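Local coordinates for KLLA0E08119p (Kluyveromyces lactis, PDB 3VA7), which is the urea carboxylase part of a longer enzyme and probably carboxylates urea with bicarbonate and ATP, using biotin as carboxyl carrier, in the allophanate route of urea degradation, at residues Q323-L335 / K356-L368. Residues are numbered along the deposited sequence; the frame is centred on the assembly and turned at random.
With GOL (glycerol), chain E.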
# COMPACT_ATOMS: atom_id res chain seq x y z
N GLN A 323 20.74 -17.04 -25.17
CA GLN A 323 19.38 -16.51 -25.37
C GLN A 323 18.47 -16.65 -24.15
O GLN A 323 18.65 -17.60 -23.33
CB GLN A 323 18.71 -17.24 -26.54
CG GLN A 323 19.09 -16.77 -27.93
CD GLN A 323 18.37 -17.60 -28.94
OE1 GLN A 323 18.54 -18.80 -28.96
NE2 GLN A 323 17.52 -17.00 -29.74
N VAL A 324 17.49 -15.72 -24.03
CA VAL A 324 16.51 -15.74 -22.96
C VAL A 324 15.91 -17.15 -22.71
O VAL A 324 15.96 -17.64 -21.59
CB VAL A 324 15.39 -14.66 -23.12
CG1 VAL A 324 14.39 -14.72 -21.90
CG2 VAL A 324 15.97 -13.19 -23.30
N GLU A 325 15.47 -17.84 -23.75
CA GLU A 325 14.85 -19.18 -23.60
C GLU A 325 15.76 -20.35 -23.28
O GLU A 325 15.27 -21.50 -23.27
CB GLU A 325 14.00 -19.58 -24.83
CG GLU A 325 14.72 -19.54 -26.14
CD GLU A 325 14.67 -18.17 -26.84
OE1 GLU A 325 14.65 -17.13 -26.16
OE2 GLU A 325 14.64 -18.14 -28.10
N HIS A 326 17.05 -20.09 -23.07
CA HIS A 326 18.03 -21.18 -22.87
C HIS A 326 17.66 -22.16 -21.75
O HIS A 326 18.09 -23.33 -21.79
CB HIS A 326 19.46 -20.63 -22.61
CG HIS A 326 19.68 -20.14 -21.21
ND1 HIS A 326 19.26 -18.90 -20.78
CD2 HIS A 326 20.25 -20.74 -20.13
CE1 HIS A 326 19.55 -18.75 -19.50
NE2 HIS A 326 20.15 -19.85 -19.08
N PRO A 327 16.91 -21.72 -20.73
CA PRO A 327 16.62 -22.72 -19.68
C PRO A 327 15.82 -23.94 -20.09
O PRO A 327 15.98 -24.97 -19.46
CB PRO A 327 15.83 -21.93 -18.64
CG PRO A 327 16.24 -20.44 -18.85
CD PRO A 327 16.46 -20.36 -20.35
N ILE A 328 15.01 -23.90 -21.14
CA ILE A 328 14.27 -25.14 -21.45
C ILE A 328 15.21 -26.26 -21.91
O ILE A 328 15.07 -27.46 -21.52
CB ILE A 328 13.08 -24.94 -22.40
CG1 ILE A 328 13.52 -24.38 -23.75
CG2 ILE A 328 12.05 -24.03 -21.76
CD1 ILE A 328 12.42 -24.37 -24.74
N THR A 329 16.20 -25.86 -22.72
CA THR A 329 17.31 -26.72 -23.14
C THR A 329 18.01 -27.33 -21.92
O THR A 329 18.33 -28.56 -21.88
CB THR A 329 18.29 -25.90 -24.04
OG1 THR A 329 17.58 -25.42 -25.20
CG2 THR A 329 19.43 -26.73 -24.51
N GLU A 330 18.25 -26.50 -20.90
CA GLU A 330 18.92 -26.99 -19.66
C GLU A 330 18.05 -28.04 -18.91
O GLU A 330 18.57 -28.91 -18.22
CB GLU A 330 19.31 -25.83 -18.73
CG GLU A 330 20.38 -24.91 -19.29
CD GLU A 330 20.86 -23.82 -18.32
OE1 GLU A 330 20.17 -23.59 -17.28
OE2 GLU A 330 21.93 -23.19 -18.58
N MET A 331 16.74 -27.98 -19.08
CA MET A 331 15.90 -28.85 -18.31
C MET A 331 16.05 -30.19 -19.00
O MET A 331 16.26 -31.21 -18.31
CB MET A 331 14.42 -28.41 -18.31
CG MET A 331 14.10 -27.18 -17.49
SD MET A 331 13.95 -27.53 -15.72
CE MET A 331 15.65 -27.04 -15.33
N VAL A 332 15.94 -30.21 -20.32
CA VAL A 332 15.91 -31.52 -21.00
C VAL A 332 17.27 -32.26 -21.11
O VAL A 332 17.29 -33.47 -21.35
CB VAL A 332 15.16 -31.50 -22.31
CG1 VAL A 332 13.82 -30.86 -22.09
CG2 VAL A 332 15.95 -30.74 -23.37
N THR A 333 18.38 -31.56 -20.86
CA THR A 333 19.72 -32.14 -21.02
C THR A 333 20.48 -32.24 -19.67
O THR A 333 21.35 -33.08 -19.49
CB THR A 333 20.52 -31.29 -22.05
OG1 THR A 333 20.74 -29.97 -21.55
CG2 THR A 333 19.72 -31.13 -23.36
N GLY A 334 20.09 -31.39 -18.71
CA GLY A 334 20.72 -31.32 -17.40
C GLY A 334 22.02 -30.55 -17.48
O GLY A 334 22.86 -30.66 -16.57
N LEU A 335 22.25 -29.82 -18.58
CA LEU A 335 23.47 -29.04 -18.73
C LEU A 335 23.30 -27.66 -18.16
O LEU A 335 22.24 -27.08 -18.25
CB LEU A 335 23.86 -28.90 -20.20
CG LEU A 335 24.22 -30.21 -20.92
CD1 LEU A 335 24.68 -29.89 -22.33
CD2 LEU A 335 25.24 -31.04 -20.17
N LYS A 356 28.23 -36.93 -24.95
CA LYS A 356 26.97 -37.55 -25.34
C LYS A 356 25.83 -36.73 -24.72
O LYS A 356 25.67 -36.70 -23.49
CB LYS A 356 26.94 -38.96 -24.78
CG LYS A 356 25.84 -39.87 -25.32
CD LYS A 356 25.93 -41.30 -24.67
CE LYS A 356 24.68 -42.19 -24.93
NZ LYS A 356 24.66 -42.82 -26.30
N ILE A 357 25.05 -36.04 -25.55
CA ILE A 357 23.91 -35.31 -25.03
C ILE A 357 22.60 -36.12 -25.05
O ILE A 357 22.17 -36.57 -26.11
CB ILE A 357 23.82 -33.95 -25.71
CG1 ILE A 357 24.90 -33.06 -25.08
CG2 ILE A 357 22.43 -33.34 -25.50
CD1 ILE A 357 25.39 -32.00 -25.91
N GLU A 358 22.01 -36.35 -23.88
CA GLU A 358 20.67 -36.97 -23.79
C GLU A 358 19.53 -36.04 -23.43
O GLU A 358 19.50 -35.42 -22.36
CB GLU A 358 20.64 -38.22 -22.90
CG GLU A 358 21.63 -38.24 -21.73
CD GLU A 358 22.40 -39.59 -21.64
OE1 GLU A 358 22.93 -39.89 -20.53
OE2 GLU A 358 22.47 -40.35 -22.68
N VAL A 359 18.56 -35.99 -24.32
CA VAL A 359 17.38 -35.19 -24.12
C VAL A 359 16.32 -36.07 -23.49
O VAL A 359 16.08 -37.19 -23.92
CB VAL A 359 16.90 -34.54 -25.40
CG1 VAL A 359 17.26 -35.37 -26.53
CG2 VAL A 359 15.41 -34.34 -25.35
N SER A 360 15.68 -35.52 -22.48
CA SER A 360 14.95 -36.30 -21.52
C SER A 360 13.73 -35.50 -21.15
O SER A 360 13.81 -34.48 -20.47
CB SER A 360 15.87 -36.49 -20.32
OG SER A 360 15.36 -37.44 -19.44
N GLY A 361 12.59 -35.97 -21.65
CA GLY A 361 11.30 -35.32 -21.43
C GLY A 361 11.06 -34.13 -22.32
O GLY A 361 11.64 -34.02 -23.40
N ALA A 362 10.20 -33.22 -21.87
CA ALA A 362 9.90 -32.00 -22.61
C ALA A 362 9.78 -30.86 -21.63
O ALA A 362 9.47 -31.08 -20.46
CB ALA A 362 8.60 -32.13 -23.44
N SER A 363 10.04 -29.64 -22.10
CA SER A 363 10.13 -28.53 -21.19
C SER A 363 9.63 -27.29 -21.85
O SER A 363 9.83 -27.11 -23.04
CB SER A 363 11.56 -28.35 -20.67
OG SER A 363 11.71 -27.13 -19.99
N ILE A 364 8.93 -26.47 -21.06
CA ILE A 364 8.36 -25.23 -21.57
C ILE A 364 8.49 -24.03 -20.63
O ILE A 364 8.57 -24.17 -19.40
CB ILE A 364 6.94 -25.40 -22.24
CG1 ILE A 364 6.09 -24.21 -21.90
CG2 ILE A 364 6.20 -26.84 -22.08
CD1 ILE A 364 5.98 -23.31 -23.07
N GLU A 365 8.57 -22.85 -21.23
CA GLU A 365 8.90 -21.61 -20.55
C GLU A 365 7.84 -20.57 -20.92
O GLU A 365 7.47 -20.47 -22.08
CB GLU A 365 10.28 -21.09 -20.98
CG GLU A 365 10.55 -19.70 -20.47
CD GLU A 365 11.94 -19.18 -20.78
OE1 GLU A 365 12.80 -19.25 -19.88
OE2 GLU A 365 12.16 -18.67 -21.90
N ALA A 366 7.37 -19.82 -19.93
CA ALA A 366 6.48 -18.68 -20.17
C ALA A 366 7.16 -17.44 -19.60
O ALA A 366 7.81 -17.48 -18.54
CB ALA A 366 5.09 -18.92 -19.49
N ARG A 367 7.01 -16.33 -20.31
CA ARG A 367 7.69 -15.13 -19.87
C ARG A 367 6.73 -14.17 -19.17
O ARG A 367 5.89 -13.54 -19.83
CB ARG A 367 8.29 -14.44 -21.09
CG ARG A 367 9.16 -15.28 -21.99
CD ARG A 367 10.10 -14.31 -22.74
NE ARG A 367 11.00 -14.95 -23.69
CZ ARG A 367 11.80 -14.28 -24.52
NH1 ARG A 367 11.80 -12.95 -24.51
NH2 ARG A 367 12.58 -14.92 -25.36
N LEU A 368 6.87 -14.05 -17.86
CA LEU A 368 6.07 -13.09 -17.09
C LEU A 368 6.63 -11.70 -17.23
O LEU A 368 7.74 -11.43 -16.76
CB LEU A 368 6.01 -13.47 -15.61
CG LEU A 368 4.98 -12.74 -14.70
CD1 LEU A 368 3.55 -13.28 -14.87
CD2 LEU A 368 5.40 -12.80 -13.21
C1 GOL E . 15.54 -13.06 -29.21
O1 GOL E . 15.42 -13.62 -30.50
C2 GOL E . 16.15 -13.99 -28.13
O2 GOL E . 15.22 -14.84 -27.50
C3 GOL E . 16.73 -13.15 -26.98
O3 GOL E . 17.59 -13.96 -26.21
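Helix 326-333 packs nearly antiparallel on strand 362-368, their axes 157° apart and 7.4 Å at closest approach, with I328 opposite S363 and, just ahead of the strand, V332 opposite S360. S363, E365 and R367, alternate residues of the strand, all start toward the helix side. I328 meets E365 at about a right angle, CG2 lying 3.5 Å from E365 CB, while V332 CG1 sits 3.7 Å from S363 CB. S363 OG is anti to its backbone nitrogen (chi1 168°), which sets it beside M331 CB at 3.4 Å; its hydrogen-bond partner is V418 O on the adjoining strand 412-420. At the C-terminal end of the helix, S360 N reaches V332 O in a weak, bent bond (2.8 Å). At the other end, V324 CG1 stands 3.7 Å over the centre of the R367 guanidinium. R367 NH2 forms a salt bridge to E325 OE1 (3.1 Å), the carboxylate and guanidinium planes being 45° apart, and a glycerol, probably from crystallisation, also bonds E325 OE1 through O2. R367 NE is salt-bridged to E268 and E325 OE2 to K265. A leucine in place of R367 would probably cost E268 its bridge, leave E325 with K265 alone of these cations, and deprive V324 CG1 of its flat guanidinium face. The chemistry thus divides into aliphatic helix side chains against S363 and E365 methylene in the biotin carboxylase region, and a buried charge network at the turn entering the helix.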